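Spike protein S1 (Bat coronavirus HKU9, PDB 5GYQ) probably attaches the virion to the host cell by binding its receptor, this chain being the putative receptor-binding domain of the trimeric spike. Local coordinates at residues Y90-P95 / L151-L156; Q47-S52 / F80-D85; Y10-D15 / L66-I71. All coordinates share one frame; numbering follows the deposited sequence.

Contact 1: residues Y90-P95 / L151-L156; sequences YNYALP and LAVITL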
# COMPACT_ATOMS: atom_id res chain seq x y z
N TYR A 90 6.34 13.59 -0.70
CA TYR A 90 7.73 13.15 -0.85
C TYR A 90 7.96 11.64 -0.74
O TYR A 90 9.10 11.19 -0.87
CB TYR A 90 8.60 13.85 0.19
CG TYR A 90 8.45 15.36 0.22
CD1 TYR A 90 8.91 16.14 -0.83
CD2 TYR A 90 7.84 16.00 1.29
CE1 TYR A 90 8.78 17.52 -0.81
CE2 TYR A 90 7.71 17.37 1.32
CZ TYR A 90 8.18 18.13 0.27
OH TYR A 90 8.04 19.49 0.29
N ASN A 91 6.92 10.85 -0.51
CA ASN A 91 7.11 9.42 -0.27
C ASN A 91 6.20 8.51 -1.08
O ASN A 91 6.68 7.70 -1.87
CB ASN A 91 6.95 9.12 1.22
CG ASN A 91 7.98 9.84 2.07
OD1 ASN A 91 9.04 9.30 2.38
ND2 ASN A 91 7.68 11.09 2.42
N TYR A 92 4.90 8.62 -0.86
CA TYR A 92 3.93 7.83 -1.61
C TYR A 92 2.66 8.64 -1.87
O TYR A 92 2.09 9.21 -0.94
CB TYR A 92 3.57 6.53 -0.88
CG TYR A 92 2.61 5.65 -1.65
CD1 TYR A 92 3.08 4.68 -2.51
CD2 TYR A 92 1.24 5.81 -1.52
CE1 TYR A 92 2.21 3.88 -3.23
CE2 TYR A 92 0.36 5.02 -2.23
CZ TYR A 92 0.85 4.06 -3.08
OH TYR A 92 -0.03 3.26 -3.79
N ALA A 93 2.22 8.67 -3.12
CA ALA A 93 1.03 9.43 -3.50
C ALA A 93 0.07 8.59 -4.32
O ALA A 93 0.48 7.87 -5.24
CB ALA A 93 1.42 10.68 -4.26
N LEU A 94 -1.22 8.68 -4.00
CA LEU A 94 -2.25 8.01 -4.77
C LEU A 94 -2.29 8.52 -6.21
O LEU A 94 -2.05 9.70 -6.45
CB LEU A 94 -3.62 8.19 -4.12
CG LEU A 94 -3.82 7.50 -2.77
CD1 LEU A 94 -5.19 7.85 -2.21
CD2 LEU A 94 -3.67 6.00 -2.93
N PRO A 95 -2.59 7.63 -7.17
CA PRO A 95 -2.70 8.08 -8.56
C PRO A 95 -4.00 8.85 -8.78
O PRO A 95 -4.90 8.79 -7.93
CB PRO A 95 -2.70 6.77 -9.34
CG PRO A 95 -3.31 5.78 -8.41
CD PRO A 95 -2.84 6.19 -7.03
N LEU A 151 0.16 -0.42 5.99
CA LEU A 151 -0.71 0.10 4.94
C LEU A 151 -0.52 -0.68 3.65
O LEU A 151 0.60 -0.77 3.11
CB LEU A 151 -0.44 1.58 4.68
CG LEU A 151 -1.28 2.18 3.54
CD1 LEU A 151 -2.74 2.24 3.94
CD2 LEU A 151 -0.78 3.56 3.14
N ALA A 152 -1.63 -1.23 3.17
CA ALA A 152 -1.69 -1.87 1.87
C ALA A 152 -2.65 -1.09 0.98
O ALA A 152 -3.84 -0.97 1.27
CB ALA A 152 -2.14 -3.32 2.00
N VAL A 153 -2.11 -0.52 -0.09
CA VAL A 153 -2.89 0.18 -1.09
C VAL A 153 -3.18 -0.79 -2.23
O VAL A 153 -2.28 -1.22 -2.94
CB VAL A 153 -2.17 1.41 -1.64
CG1 VAL A 153 -3.04 2.13 -2.66
CG2 VAL A 153 -1.79 2.35 -0.50
N ILE A 154 -4.46 -1.14 -2.37
CA ILE A 154 -4.87 -2.08 -3.40
C ILE A 154 -5.45 -1.32 -4.59
O ILE A 154 -6.52 -0.74 -4.49
CB ILE A 154 -5.90 -3.08 -2.85
CG1 ILE A 154 -5.39 -3.71 -1.55
CG2 ILE A 154 -6.21 -4.15 -3.88
CD1 ILE A 154 -6.38 -4.63 -0.87
N THR A 155 -4.71 -1.31 -5.69
CA THR A 155 -5.17 -0.69 -6.93
C THR A 155 -5.82 -1.72 -7.83
O THR A 155 -5.22 -2.76 -8.12
CB THR A 155 -4.02 -0.01 -7.70
OG1 THR A 155 -3.36 0.94 -6.85
CG2 THR A 155 -4.56 0.71 -8.93
N LEU A 156 -7.03 -1.44 -8.29
CA LEU A 156 -7.78 -2.38 -9.10
C LEU A 156 -7.90 -1.91 -10.54
O LEU A 156 -8.02 -0.71 -10.80
CB LEU A 156 -9.17 -2.60 -8.51
CG LEU A 156 -9.19 -3.04 -7.04
CD1 LEU A 156 -10.61 -2.97 -6.50
CD2 LEU A 156 -8.63 -4.45 -6.90

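Contact 2: residues Q47-S52 / F80-D85; sequences QCYGVS and FNRVPD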
# COMPACT_ATOMS: atom_id res chain seq x y z
N GLN A 47 -10.76 1.72 3.63
CA GLN A 47 -11.50 2.69 2.84
C GLN A 47 -11.43 2.37 1.36
O GLN A 47 -10.34 2.28 0.79
CB GLN A 47 -10.96 4.10 3.09
CG GLN A 47 -11.79 5.19 2.45
CD GLN A 47 -13.09 5.44 3.19
OE1 GLN A 47 -13.09 5.66 4.40
NE2 GLN A 47 -14.20 5.40 2.46
N CYS A 48 -12.58 2.21 0.72
CA CYS A 48 -12.60 1.83 -0.69
C CYS A 48 -13.19 2.90 -1.60
O CYS A 48 -14.08 3.65 -1.21
CB CYS A 48 -13.36 0.52 -0.87
SG CYS A 48 -12.54 -0.94 -0.18
N TYR A 49 -12.69 2.95 -2.83
CA TYR A 49 -13.11 3.90 -3.84
C TYR A 49 -13.41 3.19 -5.16
O TYR A 49 -12.51 2.60 -5.77
CB TYR A 49 -12.04 4.97 -4.06
CG TYR A 49 -11.49 5.56 -2.78
CD1 TYR A 49 -12.07 6.68 -2.20
CD2 TYR A 49 -10.38 5.00 -2.17
CE1 TYR A 49 -11.57 7.22 -1.03
CE2 TYR A 49 -9.87 5.54 -1.00
CZ TYR A 49 -10.46 6.65 -0.44
OH TYR A 49 -9.95 7.18 0.72
N GLY A 50 -14.66 3.24 -5.59
CA GLY A 50 -15.07 2.62 -6.84
C GLY A 50 -15.59 1.21 -6.64
O GLY A 50 -15.98 0.53 -7.59
N VAL A 51 -15.60 0.77 -5.39
CA VAL A 51 -16.03 -0.58 -5.03
C VAL A 51 -16.31 -0.59 -3.53
O VAL A 51 -15.71 0.18 -2.79
CB VAL A 51 -14.96 -1.64 -5.40
CG1 VAL A 51 -13.63 -1.33 -4.72
CG2 VAL A 51 -15.43 -3.05 -5.06
N SER A 52 -17.25 -1.42 -3.08
CA SER A 52 -17.49 -1.54 -1.65
C SER A 52 -16.56 -2.60 -1.07
O SER A 52 -16.17 -3.53 -1.77
CB SER A 52 -18.95 -1.91 -1.37
OG SER A 52 -19.22 -3.25 -1.71
N PHE A 80 -6.38 9.68 3.74
CA PHE A 80 -7.82 9.47 3.59
C PHE A 80 -8.55 10.74 3.13
O PHE A 80 -9.40 10.68 2.24
CB PHE A 80 -8.43 8.99 4.91
CG PHE A 80 -8.16 7.54 5.22
CD1 PHE A 80 -7.99 6.63 4.19
CD2 PHE A 80 -8.09 7.09 6.52
CE1 PHE A 80 -7.74 5.29 4.47
CE2 PHE A 80 -7.85 5.76 6.81
CZ PHE A 80 -7.67 4.86 5.77
N ASN A 81 -8.22 11.88 3.74
CA ASN A 81 -8.92 13.12 3.44
C ASN A 81 -8.33 13.86 2.24
O ASN A 81 -8.83 14.92 1.86
CB ASN A 81 -8.91 14.03 4.66
CG ASN A 81 -9.65 13.42 5.83
OD1 ASN A 81 -10.65 12.74 5.66
ND2 ASN A 81 -9.14 13.66 7.03
N ARG A 82 -7.28 13.30 1.66
CA ARG A 82 -6.59 13.89 0.52
C ARG A 82 -6.15 15.32 0.83
O ARG A 82 -6.49 16.28 0.12
CB ARG A 82 -7.48 13.82 -0.73
CG ARG A 82 -7.68 12.36 -1.14
CD ARG A 82 -8.64 12.15 -2.28
NE ARG A 82 -8.79 10.72 -2.54
CZ ARG A 82 -9.55 10.19 -3.49
NH1 ARG A 82 -10.25 10.98 -4.30
NH2 ARG A 82 -9.60 8.88 -3.64
N VAL A 83 -5.40 15.44 1.91
CA VAL A 83 -4.74 16.67 2.32
C VAL A 83 -3.23 16.48 2.13
O VAL A 83 -2.69 15.45 2.53
CB VAL A 83 -5.06 17.01 3.79
CG1 VAL A 83 -4.15 18.12 4.31
CG2 VAL A 83 -6.52 17.39 3.94
N PRO A 84 -2.55 17.45 1.51
CA PRO A 84 -1.12 17.27 1.25
C PRO A 84 -0.27 17.31 2.52
O PRO A 84 -0.55 18.08 3.43
CB PRO A 84 -0.78 18.45 0.33
CG PRO A 84 -1.79 19.50 0.68
CD PRO A 84 -3.05 18.74 1.00
N ASP A 85 0.75 16.46 2.57
CA ASP A 85 1.74 16.51 3.65
C ASP A 85 3.02 15.84 3.18
O ASP A 85 3.12 15.43 2.02
CB ASP A 85 1.20 15.85 4.93
CG ASP A 85 0.81 14.40 4.74
OD1 ASP A 85 1.09 13.81 3.68
OD2 ASP A 85 0.21 13.82 5.68
O HOH W 1 -7.79 8.91 -0.38
O HOH W 2 -11.27 8.83 2.07

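Contact 3: residues Y10-D15 / L66-I71; sequences YSVLQD and LDVMRI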
# COMPACT_ATOMS: atom_id res chain seq x y z
N TYR A 10 3.42 -12.16 2.25
CA TYR A 10 3.39 -12.39 3.69
C TYR A 10 4.51 -11.66 4.44
O TYR A 10 4.27 -10.97 5.44
CB TYR A 10 3.50 -13.90 4.00
CG TYR A 10 2.37 -14.76 3.48
CD1 TYR A 10 1.17 -14.88 4.18
CD2 TYR A 10 2.51 -15.49 2.31
CE1 TYR A 10 0.15 -15.67 3.72
CE2 TYR A 10 1.49 -16.29 1.84
CZ TYR A 10 0.31 -16.38 2.55
OH TYR A 10 -0.72 -17.17 2.09
N SER A 11 5.73 -11.80 3.93
CA SER A 11 6.92 -11.26 4.58
C SER A 11 6.85 -9.74 4.75
O SER A 11 7.16 -9.23 5.82
CB SER A 11 8.17 -11.63 3.79
OG SER A 11 8.07 -11.20 2.45
N VAL A 12 6.46 -9.04 3.69
CA VAL A 12 6.39 -7.59 3.75
C VAL A 12 5.20 -7.15 4.60
O VAL A 12 5.18 -6.05 5.15
CB VAL A 12 6.29 -6.97 2.33
CG1 VAL A 12 4.85 -6.84 1.88
CG2 VAL A 12 6.97 -5.62 2.31
N LEU A 13 4.20 -8.03 4.71
CA LEU A 13 3.03 -7.74 5.53
C LEU A 13 3.37 -7.83 7.00
O LEU A 13 2.79 -7.11 7.81
CB LEU A 13 1.88 -8.69 5.19
CG LEU A 13 1.11 -8.36 3.92
CD1 LEU A 13 0.03 -9.40 3.67
CD2 LEU A 13 0.50 -6.96 4.00
N GLN A 14 4.29 -8.72 7.37
CA GLN A 14 4.67 -8.81 8.78
C GLN A 14 5.72 -7.76 9.17
O GLN A 14 5.97 -7.54 10.35
CB GLN A 14 5.15 -10.22 9.11
CG GLN A 14 6.53 -10.57 8.60
CD GLN A 14 6.83 -12.05 8.74
OE1 GLN A 14 5.94 -12.90 8.62
NE2 GLN A 14 8.08 -12.37 9.01
N ASP A 15 6.32 -7.11 8.17
CA ASP A 15 7.25 -6.01 8.44
C ASP A 15 7.25 -4.98 7.31
O ASP A 15 8.17 -4.97 6.49
CB ASP A 15 8.67 -6.55 8.67
CG ASP A 15 9.64 -5.47 9.11
OD1 ASP A 15 9.19 -4.40 9.59
OD2 ASP A 15 10.86 -5.68 8.98
N LEU A 66 -0.52 -4.19 -5.33
CA LEU A 66 -0.42 -4.04 -3.89
C LEU A 66 0.79 -3.20 -3.50
O LEU A 66 1.93 -3.60 -3.71
CB LEU A 66 -0.32 -5.41 -3.21
CG LEU A 66 -1.38 -6.44 -3.59
CD1 LEU A 66 -1.08 -7.78 -2.94
CD2 LEU A 66 -2.77 -5.94 -3.20
N ASP A 67 0.54 -2.02 -2.94
CA ASP A 67 1.62 -1.18 -2.44
C ASP A 67 1.66 -1.25 -0.92
O ASP A 67 0.68 -0.98 -0.26
CB ASP A 67 1.45 0.26 -2.90
CG ASP A 67 1.42 0.38 -4.41
OD1 ASP A 67 2.02 -0.48 -5.08
OD2 ASP A 67 0.79 1.32 -4.92
N VAL A 68 2.81 -1.62 -0.37
CA VAL A 68 2.90 -1.85 1.06
C VAL A 68 3.95 -0.95 1.71
O VAL A 68 5.06 -0.78 1.19
CB VAL A 68 3.23 -3.32 1.36
CG1 VAL A 68 3.32 -3.56 2.85
CG2 VAL A 68 2.17 -4.23 0.74
N MET A 69 3.56 -0.37 2.84
CA MET A 69 4.46 0.48 3.61
C MET A 69 3.92 0.67 5.02
O MET A 69 2.88 0.12 5.36
CB MET A 69 4.63 1.84 2.93
CG MET A 69 3.38 2.71 2.99
SD MET A 69 3.08 3.61 1.45
CE MET A 69 2.42 2.30 0.42
N ARG A 70 4.62 1.45 5.83
CA ARG A 70 4.11 1.82 7.14
C ARG A 70 3.74 3.30 7.14
O ARG A 70 4.23 4.07 6.32
CB ARG A 70 5.14 1.52 8.24
CG ARG A 70 6.47 2.23 8.10
CD ARG A 70 7.43 1.76 9.19
NE ARG A 70 7.59 0.31 9.17
CZ ARG A 70 7.72 -0.45 10.25
NH1 ARG A 70 7.71 0.10 11.46
NH2 ARG A 70 7.85 -1.77 10.13
N ILE A 71 2.87 3.69 8.06
CA ILE A 71 2.30 5.04 8.04
C ILE A 71 1.75 5.40 9.42
O ILE A 71 1.14 4.56 10.07
CB ILE A 71 1.19 5.15 6.95
CG1 ILE A 71 0.72 6.58 6.76
CG2 ILE A 71 0.02 4.21 7.26
CD1 ILE A 71 -0.24 6.74 5.58

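Contact 1: residues Y90-P95 / L151-L156
The Tyr92 ring swings out with CG anti to the backbone N (chi1 -178°), and Val153 holds CG1 likewise anti to its own N (chi1 -179°). The two side chains approach from opposite directions, and the phenol end of Tyr92 rests on the branch point of the valine. Its OH lies 3.4 Å from Val153 CG1 and 3.6 Å from Val153 CB, while one ring carbon, Tyr92 CE2, packs 3.8 Å from Val153 CG2. The second methyl meets the ring obliquely, and the first sits beyond the ring, by the hydroxyl. Leu94 CD2 reaches the same methyl, Val153 CG1, at 3.9 Å, roughly at right angles to the approach of the Tyr92 hydroxyl. Around this, Leu102 of strand 100-111 touches both Leu94 and Val153, Phe98 also lies against Val153, and Trp22 meets the Tyr92 ring edge-to-face. The irregular stretch after helix 86-90 is thus laid on strand 146-157 of the five-stranded antiparallel sheet, which with its flanking helices forms the core of the betacoronavirus S1 C-terminal, receptor-binding domain. No hydrogen bond crosses between the two segments. The phenol oxygen, pressed against Val153, has its polar partner in Asp67 OD2 on strand 63-71; dispersion and burial of hydrocarbon surface hold Tyr92 and Leu94 to Val153.

Contact 2: residues Q47-S52 / F80-D85
Gln47 and Tyr49, two residues apart and on the same side of strand 43-49, receive the Phe80 ring and the Arg82 side chain. The drier part is mostly hydrocarbon: Gln47 CB lies 3.7 Å from Phe80 CE1, meeting that ring obliquely, and Tyr49, crossing Phe80 at about a right angle, sets its hydroxyl beside it, OH 4.0 Å from Phe80 CD1. The other part faces solvent. Arg82, extended from CG to NE, runs back past Tyr49 in the opposite direction and brings the NH2 end of its guanidinium over one face of the phenol ring, a cation-pi pair with CZ 4.7 Å from the ring centroid and 25° off its normal. The two planes are 34° apart, so the group is tilted rather than stacked flat; NH2 does the touching, 3.6 Å from Tyr49 CD1 and displaced toward the rim of the ring. Water completes this side. One molecule lies in the guanidinium plane, accepts from Arg82 NE at 3.0 Å and also bonds to Tyr49 OH; a second lies between Tyr49 OH and Phe80 O, but so close to both that its details are doubtful. No direct hydrogen bond joins the segments. Strand 43-49 is an outermost strand of the five-stranded antiparallel sheet, tied to strand 100-111 by the Cys48-Cys101 disulfide. Leu102 of strand 100-111 touches both Tyr49 and Phe80, so the end of helix 73-81 packs against strands 43-49 and 100-111, before Asp85 caps helix 86-90.

Contact 3: residues Y10-D15 / L66-I71
The short helix 10-14 lies over strand 63-71, with the CA atoms of Val12 and Val68 7.2 Å apart and those of Asp15 and Arg70, at the far end, 8.5 Å apart. Val12 and Val68 reach toward each other tip to tip. In Val12, CG1 falls between the backbone N and the carbonyl carbon (chi1 89°) and is directed at the strand, where this one methyl nests against the Val68 isopropyl group: Val68 CG1 is 3.7 Å from Val12 CG1, and Val68 CB and CG2 are each 3.9 Å from that same methyl. Beyond this buried apolar pair comes a charged pair between the exposed Asp15 and the buried Arg70. Asp15 OD1 lies 3.0 Å from Arg70 NH2, near the guanidinium plane at its edge. The carboxylate plane is turned 87° from that of the guanidinium, so this salt bridge uses one oxygen and one nitrogen rather than a flat paired grip. A bend at chi3 (56°) turns the Arg70 chain toward the helix, and its NE donates to the carbonyl of Pro16, so the arginine holds the connection just after the helix at two points. Val12 also touches Arg23 and Tyr25 of strand 23-27, the outermost neighbour of strand 63-71, so the helix packs onto two adjacent strands on one side of the domain's central sheet. On the other side, Met69 and Ile71 turn to Phe87 of helix 86-90.

From the N terminus, helix 10-14 comes first and is closed onto strand 63-71 by contact 3, enclosing, among others, 23-27 and 43-49, the two outermost strands of the sheet. Contact 2 opens on strand 43-49, inside that loop, and closes beyond it at 80-85, so contacts 3 and 2 cross. Contact 1 follows both in series, joining 90-95 to strand 146-157 over a loop that contains strand 100-111 and helix 130-139. All three reach the one five-stranded antiparallel sheet: contact 3 brings a helix to one side, while contacts 1 and 2 add the helix-and-loop layer of 73-95. Contacts 1 and 3 meet directly on the neighbouring strands 63-71 and 146-157.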